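Local coordinates for putative TOXIN related protein (Parabacteroides distasonis ATCC 8503, PDB 3K0Y), which is of unknown function but, as a NigD-like protein with a probable export signal, probably acts outside the cytoplasm through its OB-type and beta-sandwich domains, at residues V106-N111 with V188-S193; D117-I122 with A170-S175; N137-D142 with T149-H154. One frame throughout, in Å; residues are numbered along the deposited sequence.

How the interactions relate
The three contacts illustrate how a beta sandwich is closed: two join neighbours by strand or hairpin pairing, and one fastens the loop 106-111 to strand 184-192. Interactions 1 and 3 reach the same four-stranded sheet, their centres about 12 Å apart, and Asn189 N lies 2.9 Å from Leu150 O where strands 184-192 and 149-155 run side by side. Interaction 2 belongs to the other sheet, its centre about 12 Å from that of interaction 3; Phe171 CE2 reaches Phe152 CD1 at 3.7 Å. Interactions 1 and 2, with centres about 17 Å apart, meet where Ile108 CD1 touches Ile122 CG2 at 4.0 Å. Along the chain, interaction 3 nests inside interaction 2, and both inside interaction 1.

Interaction 1. Residues V106-N111 with V188-S193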
# COMPACT_ATOMS: atom_id res chain seq x y z
N VAL A 106 -11.48 11.59 -0.48
CA VAL A 106 -11.51 10.39 0.35
C VAL A 106 -11.36 10.80 1.82
O VAL A 106 -11.02 11.95 2.16
CB VAL A 106 -10.36 9.44 -0.00
CG1 VAL A 106 -10.39 9.03 -1.55
CG2 VAL A 106 -9.02 10.04 0.40
N SER A 107 -11.55 9.80 2.68
CA SER A 107 -11.35 9.91 4.11
C SER A 107 -10.20 8.96 4.56
O SER A 107 -10.27 7.76 4.30
CB SER A 107 -12.66 9.44 4.73
OG SER A 107 -12.64 9.60 6.10
N ILE A 108 -9.14 9.49 5.16
CA ILE A 108 -8.11 8.66 5.77
C ILE A 108 -7.86 9.11 7.24
O ILE A 108 -7.50 10.23 7.48
CB ILE A 108 -6.80 8.73 4.99
CG1 ILE A 108 -6.99 8.40 3.49
CG2 ILE A 108 -5.79 7.75 5.54
CD1 ILE A 108 -5.73 8.67 2.65
N TYR A 109 -8.09 8.26 8.21
CA TYR A 109 -7.81 8.62 9.58
C TYR A 109 -6.35 8.33 9.85
O TYR A 109 -5.70 7.54 9.16
CB TYR A 109 -8.67 7.85 10.53
CG TYR A 109 -10.08 8.34 10.51
CD1 TYR A 109 -10.96 8.06 9.43
CD2 TYR A 109 -10.54 9.14 11.54
CE1 TYR A 109 -12.28 8.55 9.44
CE2 TYR A 109 -11.82 9.61 11.55
CZ TYR A 109 -12.70 9.32 10.50
OH TYR A 109 -13.96 9.87 10.60
N ASN A 110 -5.81 9.09 10.78
CA ASN A 110 -4.52 8.79 11.40
C ASN A 110 -4.48 7.31 11.87
O ASN A 110 -5.40 6.79 12.57
CB ASN A 110 -4.29 9.71 12.59
CG ASN A 110 -4.04 11.15 12.18
OD1 ASN A 110 -4.98 11.93 11.81
ND2 ASN A 110 -2.76 11.52 12.16
N ASN A 111 -3.45 6.64 11.42
CA ASN A 111 -3.13 5.24 11.76
C ASN A 111 -3.61 4.33 10.68
O ASN A 111 -3.29 3.18 10.72
CB ASN A 111 -3.55 4.80 13.17
CG ASN A 111 -2.89 5.61 14.21
OD1 ASN A 111 -1.90 6.31 13.93
ND2 ASN A 111 -3.40 5.57 15.39
N VAL A 188 2.72 12.56 2.44
CA VAL A 188 1.71 12.11 1.54
C VAL A 188 0.50 13.03 1.67
O VAL A 188 -0.18 13.02 2.70
CB VAL A 188 1.28 10.66 1.88
CG1 VAL A 188 0.18 10.22 0.92
CG2 VAL A 188 2.46 9.71 1.85
N ASN A 189 0.22 13.76 0.60
CA ASN A 189 -0.96 14.57 0.43
C ASN A 189 -2.12 13.77 -0.16
O ASN A 189 -1.92 12.83 -0.96
CB ASN A 189 -0.60 15.74 -0.49
CG ASN A 189 0.40 16.68 0.15
OD1 ASN A 189 0.15 17.17 1.23
ND2 ASN A 189 1.54 16.88 -0.46
N TYR A 190 -3.33 14.09 0.29
CA TYR A 190 -4.57 13.48 -0.23
C TYR A 190 -5.66 14.52 -0.11
O TYR A 190 -5.48 15.50 0.60
CB TYR A 190 -4.94 12.20 0.54
CG TYR A 190 -5.14 12.41 2.01
CD1 TYR A 190 -4.07 12.53 2.86
CD2 TYR A 190 -6.42 12.48 2.55
CE1 TYR A 190 -4.25 12.75 4.20
CE2 TYR A 190 -6.60 12.69 3.89
CZ TYR A 190 -5.51 12.81 4.71
OH TYR A 190 -5.68 13.02 6.06
N TRP A 191 -6.77 14.32 -0.80
CA TRP A 191 -7.85 15.30 -0.82
C TRP A 191 -9.09 14.77 -0.17
O TRP A 191 -9.48 13.61 -0.36
CB TRP A 191 -8.13 15.82 -2.23
CG TRP A 191 -7.00 16.67 -2.62
CD1 TRP A 191 -6.78 18.01 -2.28
CD2 TRP A 191 -5.82 16.24 -3.30
NE1 TRP A 191 -5.54 18.41 -2.75
CE2 TRP A 191 -4.94 17.35 -3.38
CE3 TRP A 191 -5.42 15.02 -3.86
CZ2 TRP A 191 -3.70 17.27 -4.01
CZ3 TRP A 191 -4.19 14.95 -4.49
CH2 TRP A 191 -3.35 16.06 -4.57
N THR A 192 -9.68 15.63 0.66
CA THR A 192 -10.84 15.31 1.45
C THR A 192 -11.92 16.32 1.14
O THR A 192 -11.72 17.24 0.35
CB THR A 192 -10.53 15.34 2.97
OG1 THR A 192 -10.41 16.70 3.42
CG2 THR A 192 -9.25 14.62 3.25
N SER A 193 -13.08 16.10 1.75
CA SER A 193 -14.24 16.96 1.58
C SER A 193 -14.00 18.34 2.20
O SER A 193 -14.66 19.29 1.83
CB SER A 193 -15.45 16.31 2.24
OG SER A 193 -15.21 16.18 3.63
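With Tyr190 CG set between its backbone N and carbonyl carbon (chi1 59°), the phenol ring swings under Ile108, whose CG1 stands beside its own backbone N (chi1 -53°) and carries CD1 out over the ring. The result is a CH-pi contact: Ile108 CD1 sits 4.0 Å from the centroid of the Tyr190 ring, over one face and displaced toward the rim on the CG side. Val106 adds a looser touch, its CG2 coming obliquely to within 4.2 Å of Tyr190 CD2.

One direct backbone bond joins the loop to the strand. Val106 N donates to Trp191 O at 2.8 Å, nearly straight (169° at the hydrogen) and in the carbonyl plane. One residue on, Thr192 packs against the same loop residue, with Thr192 CG2 3.4 Å from Val106 O, while its hydroxyl OG1 turns to Gly195 O and Gln197 OE1. Tyr199 OH bonds to Ile108 O, and the Tyr199 ring also meets that of Tyr190.

Between the two segments, then, the chemistry is one short, nearly straight backbone hydrogen bond, which satisfies the N of buried Val106, beside an apolar CH-pi contact at Ile108, where Tyr199 supplies a further polar hold.

Interaction 2. Residues D117-I122 with A170-S175; sequences DGYLNI and AFNLSS
This is an antiparallel pairing of two strand ends, buried near the centre of the chain, where strand 119-128 starts and strand 163-172 finishes; the segment axes approach to 4.4 Å at 166°. Leu120 and Phe171 form the hydrogen-bonded pair, flanked by the non-hydrogen-bonded pairs Tyr119-Asn172 and Asn121-Ala170. Leu120 N donates to Phe171 O at 2.9 Å, and Phe171 N returns a bond to Leu120 O at 2.8 Å. Past the end of the strand, Leu173 N donates to Gly118 O at 2.9 Å, nearly along the C=O axis, so the pairing continues into the turn.

The two faces differ in character. On that of Tyr119 and Asn172, the phenol ring lies obliquely across its neighbour, Tyr119 CE2 meeting Asn172 CB at 3.8 Å, with ring and amide planes 51° apart. Asn121 OD1 rests 3.7 Å from Ala170 CB but takes its hydrogen bond from Arg53. On the other face, Ile122 CD1 meets the edge of the Phe171 ring at CE2, 4.0 Å away, and Leu173 CD1 packs on Leu120 CB. This apolar side turns to Leu138 of strand 135-139.

Chi1 of Asn172 (-169°) lays CG beside its carbonyl carbon, from where OD1 reaches forward to accept from both Ser174 N, at 3.0 Å, and Ser174 OG, the hydroxyl lying above the amide plane. The bond from Ser174 N defines an Asx turn, here closing an antiparallel strand pair inside the sheet of a beta sandwich whose apolar face looks into the core.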
# COMPACT_ATOMS: atom_id res chain seq x y z
N ASP A 117 6.99 -3.06 5.25
CA ASP A 117 7.70 -3.89 4.30
C ASP A 117 7.96 -3.13 2.96
O ASP A 117 7.82 -3.71 1.91
CB ASP A 117 6.94 -5.21 4.07
CG ASP A 117 7.71 -6.19 3.18
OD1 ASP A 117 8.91 -6.38 3.44
OD2 ASP A 117 7.15 -6.75 2.20
N GLY A 118 8.34 -1.86 3.02
CA GLY A 118 8.68 -1.04 1.81
C GLY A 118 7.46 -0.57 1.00
O GLY A 118 7.60 -0.00 -0.11
N TYR A 119 6.27 -0.77 1.56
CA TYR A 119 5.06 -0.29 0.94
C TYR A 119 4.47 0.81 1.75
O TYR A 119 4.59 0.82 2.97
CB TYR A 119 4.02 -1.39 0.83
CG TYR A 119 4.44 -2.51 -0.06
CD1 TYR A 119 5.23 -3.53 0.42
CD2 TYR A 119 4.03 -2.56 -1.41
CE1 TYR A 119 5.63 -4.58 -0.38
CE2 TYR A 119 4.44 -3.59 -2.23
CZ TYR A 119 5.23 -4.59 -1.70
OH TYR A 119 5.62 -5.60 -2.48
N LEU A 120 3.78 1.72 1.08
CA LEU A 120 2.84 2.59 1.73
C LEU A 120 1.47 1.89 1.69
O LEU A 120 0.94 1.66 0.61
CB LEU A 120 2.77 3.94 1.02
CG LEU A 120 1.79 4.95 1.60
CD1 LEU A 120 2.31 5.46 2.99
CD2 LEU A 120 1.43 6.11 0.69
N ASN A 121 0.90 1.67 2.85
CA ASN A 121 -0.34 0.99 3.05
C ASN A 121 -1.42 1.98 3.45
O ASN A 121 -1.18 2.83 4.29
CB ASN A 121 -0.19 -0.05 4.13
CG ASN A 121 0.83 -1.10 3.79
OD1 ASN A 121 0.52 -2.04 3.07
ND2 ASN A 121 2.06 -0.95 4.30
N ILE A 122 -2.57 1.87 2.82
CA ILE A 122 -3.65 2.75 3.07
C ILE A 122 -4.94 1.99 3.22
O ILE A 122 -5.20 1.06 2.47
CB ILE A 122 -3.82 3.80 1.95
CG1 ILE A 122 -2.55 4.60 1.74
CG2 ILE A 122 -4.96 4.74 2.33
CD1 ILE A 122 -2.61 5.63 0.57
N ALA A 170 -1.88 -0.87 -1.40
CA ALA A 170 -0.47 -0.84 -1.04
C ALA A 170 0.31 -0.36 -2.24
O ALA A 170 0.05 -0.81 -3.37
CB ALA A 170 0.01 -2.23 -0.64
N PHE A 171 1.22 0.61 -2.01
CA PHE A 171 2.09 1.15 -3.06
C PHE A 171 3.57 0.80 -2.79
O PHE A 171 4.10 1.05 -1.70
CB PHE A 171 1.93 2.67 -3.17
CG PHE A 171 0.54 3.11 -3.56
CD1 PHE A 171 0.11 3.00 -4.88
CD2 PHE A 171 -0.32 3.69 -2.64
CE1 PHE A 171 -1.16 3.42 -5.24
CE2 PHE A 171 -1.59 4.14 -3.04
CZ PHE A 171 -2.01 4.00 -4.30
N ASN A 172 4.21 0.20 -3.78
CA ASN A 172 5.59 -0.21 -3.65
C ASN A 172 6.43 1.06 -3.70
O ASN A 172 6.36 1.83 -4.66
CB ASN A 172 5.93 -1.19 -4.79
CG ASN A 172 7.26 -1.88 -4.62
OD1 ASN A 172 8.21 -1.28 -4.13
ND2 ASN A 172 7.36 -3.11 -5.11
N LEU A 173 7.22 1.30 -2.66
CA LEU A 173 8.05 2.51 -2.59
C LEU A 173 9.46 2.33 -3.08
O LEU A 173 10.30 3.22 -2.92
CB LEU A 173 8.11 3.05 -1.15
CG LEU A 173 6.75 3.41 -0.57
CD1 LEU A 173 6.86 3.88 0.89
CD2 LEU A 173 6.09 4.45 -1.42
N SER A 174 9.75 1.20 -3.68
CA SER A 174 11.13 0.87 -3.98
C SER A 174 11.73 1.78 -5.07
O SER A 174 12.91 1.76 -5.25
CB SER A 174 11.23 -0.61 -4.38
OG SER A 174 10.63 -0.83 -5.63
N SER A 175 10.89 2.54 -5.78
CA SER A 175 11.30 3.49 -6.81
C SER A 175 11.65 4.86 -6.23
O SER A 175 12.03 5.74 -6.98
CB SER A 175 10.15 3.68 -7.83
OG SER A 175 9.06 4.40 -7.24

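Interaction 3. Residues N137-D142 with T149-H154; sequences NLIQPD and TLEFRH
Ile139 and Glu151 meet at the turn end of the paired strands. Ile139 CG1 occupies the position between backbone N and carbonyl carbon (chi1 70°), sending CD1 along the same face as the acid, to 3.5 Å from Glu151 OE1 and 3.8 Å from Arg153 NE. Pro141 comes in from the turn, its CG 3.8 Å from Glu151 OE2, so that hydrocarbon touches both carboxylate oxygens. Leu138, whose side chain lies on the other face of the sheet with that of Phe152, brings its CD2 across Leu150 CD1 at 3.8 Å.

Backbone bonds set this register. Asn137 and Arg153 exchange a pair of hydrogen bonds, and so do Ile139 and Glu151, whose N and O donate and accept in the carbonyl planes. Beyond the paired strands, a water accepts a hydrogen bond from Asp142 N and donates one to Thr149 O, tying the chain where direct pairing has ended.

The carboxylate itself is gripped side-on within its own strand: Arg153 NE (2.9 Å) and Arg153 NH2 (2.7 Å) both reach Glu151 OE1 from one face of its plane, forming a salt bridge that probably favours the charged acid. The bend at chi2 of Arg153 (-88°) folds the guanidinium back to this position, and Asp98 binds its NH1.

Around the hairpin, helix 97-101 borders Ile139 and Arg153 through Tyr101, Trp191 of strand 184-192 touches Glu151 and Arg153, and Leu138 and Phe152 face strand 119-128 across the sandwich, against Leu120 and Ile122.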
# COMPACT_ATOMS: atom_id res chain seq x y z
N ASN A 137 -4.22 5.79 -7.13
CA ASN A 137 -2.80 5.94 -7.44
C ASN A 137 -2.01 6.76 -6.42
O ASN A 137 -2.55 7.53 -5.66
CB ASN A 137 -2.63 6.63 -8.79
CG ASN A 137 -2.97 5.73 -9.94
OD1 ASN A 137 -2.20 4.86 -10.31
ND2 ASN A 137 -4.16 5.92 -10.50
N LEU A 138 -0.71 6.60 -6.50
CA LEU A 138 0.23 7.40 -5.72
C LEU A 138 1.22 7.98 -6.73
O LEU A 138 1.81 7.22 -7.50
CB LEU A 138 0.97 6.51 -4.74
CG LEU A 138 1.83 7.23 -3.70
CD1 LEU A 138 0.94 7.93 -2.70
CD2 LEU A 138 2.78 6.21 -3.03
N ILE A 139 1.37 9.30 -6.74
CA ILE A 139 2.25 9.98 -7.68
C ILE A 139 3.19 10.96 -7.03
O ILE A 139 2.98 11.40 -5.89
CB ILE A 139 1.49 10.72 -8.74
CG1 ILE A 139 0.77 11.95 -8.16
CG2 ILE A 139 0.51 9.75 -9.44
CD1 ILE A 139 0.06 12.80 -9.25
N GLN A 140 4.27 11.26 -7.74
CA GLN A 140 5.22 12.30 -7.27
C GLN A 140 5.03 13.54 -8.11
O GLN A 140 5.44 13.54 -9.27
CB GLN A 140 6.66 11.82 -7.44
CG GLN A 140 7.09 10.72 -6.52
CD GLN A 140 8.46 10.19 -6.90
OE1 GLN A 140 8.62 9.58 -7.95
NE2 GLN A 140 9.43 10.40 -6.05
N PRO A 141 4.41 14.61 -7.57
CA PRO A 141 4.28 15.76 -8.43
C PRO A 141 5.63 16.38 -8.92
O PRO A 141 5.63 17.01 -9.91
CB PRO A 141 3.57 16.78 -7.54
CG PRO A 141 3.81 16.32 -6.20
CD PRO A 141 3.81 14.87 -6.27
N ASP A 142 6.72 16.23 -8.18
CA ASP A 142 8.02 16.80 -8.58
C ASP A 142 9.09 15.91 -7.98
O ASP A 142 9.60 16.17 -6.89
CB ASP A 142 8.16 18.24 -8.04
CG ASP A 142 9.41 18.96 -8.56
OD1 ASP A 142 10.27 18.25 -9.14
OD2 ASP A 142 9.50 20.22 -8.42
N THR A 149 7.82 13.68 -1.44
CA THR A 149 6.50 14.28 -1.30
C THR A 149 5.65 13.56 -2.37
O THR A 149 5.95 13.60 -3.59
CB THR A 149 6.46 15.84 -1.51
OG1 THR A 149 7.24 16.52 -0.51
CG2 THR A 149 5.00 16.36 -1.46
N LEU A 150 4.59 12.91 -1.90
CA LEU A 150 3.70 12.12 -2.75
C LEU A 150 2.27 12.59 -2.64
O LEU A 150 1.90 13.28 -1.68
CB LEU A 150 3.81 10.66 -2.39
CG LEU A 150 5.21 10.06 -2.36
CD1 LEU A 150 5.19 8.74 -1.53
CD2 LEU A 150 5.69 9.77 -3.75
N GLU A 151 1.46 12.25 -3.65
CA GLU A 151 0.03 12.53 -3.62
C GLU A 151 -0.75 11.23 -3.83
O GLU A 151 -0.50 10.49 -4.79
CB GLU A 151 -0.37 13.49 -4.72
CG GLU A 151 0.21 14.81 -4.65
CD GLU A 151 -0.19 15.73 -5.84
OE1 GLU A 151 -0.75 15.27 -6.86
OE2 GLU A 151 0.08 16.93 -5.72
N PHE A 152 -1.68 10.96 -2.94
CA PHE A 152 -2.57 9.86 -3.06
C PHE A 152 -3.76 10.38 -3.82
O PHE A 152 -4.41 11.32 -3.41
CB PHE A 152 -3.00 9.33 -1.69
CG PHE A 152 -4.06 8.27 -1.76
CD1 PHE A 152 -3.80 7.07 -2.39
CD2 PHE A 152 -5.31 8.49 -1.23
CE1 PHE A 152 -4.78 6.09 -2.47
CE2 PHE A 152 -6.29 7.51 -1.28
CZ PHE A 152 -6.03 6.30 -1.90
N ARG A 153 -4.05 9.75 -4.94
CA ARG A 153 -5.06 10.22 -5.87
C ARG A 153 -6.18 9.18 -6.04
O ARG A 153 -5.94 7.96 -6.02
CB ARG A 153 -4.34 10.47 -7.19
CG ARG A 153 -3.33 11.58 -7.11
CD ARG A 153 -4.06 12.81 -7.40
NE ARG A 153 -3.22 13.95 -7.65
CZ ARG A 153 -3.68 15.06 -8.21
NH1 ARG A 153 -4.95 15.13 -8.57
NH2 ARG A 153 -2.89 16.08 -8.37
N HIS A 154 -7.41 9.70 -6.17
CA HIS A 154 -8.62 8.90 -6.31
C HIS A 154 -9.49 9.52 -7.37
O HIS A 154 -9.84 10.73 -7.29
CB HIS A 154 -9.33 8.82 -4.96
CG HIS A 154 -10.73 8.27 -5.00
ND1 HIS A 154 -11.81 9.03 -4.61
CD2 HIS A 154 -11.22 7.04 -5.28
CE1 HIS A 154 -12.91 8.31 -4.69
NE2 HIS A 154 -12.59 7.10 -5.11
O HOH W 1 7.15 15.00 -5.64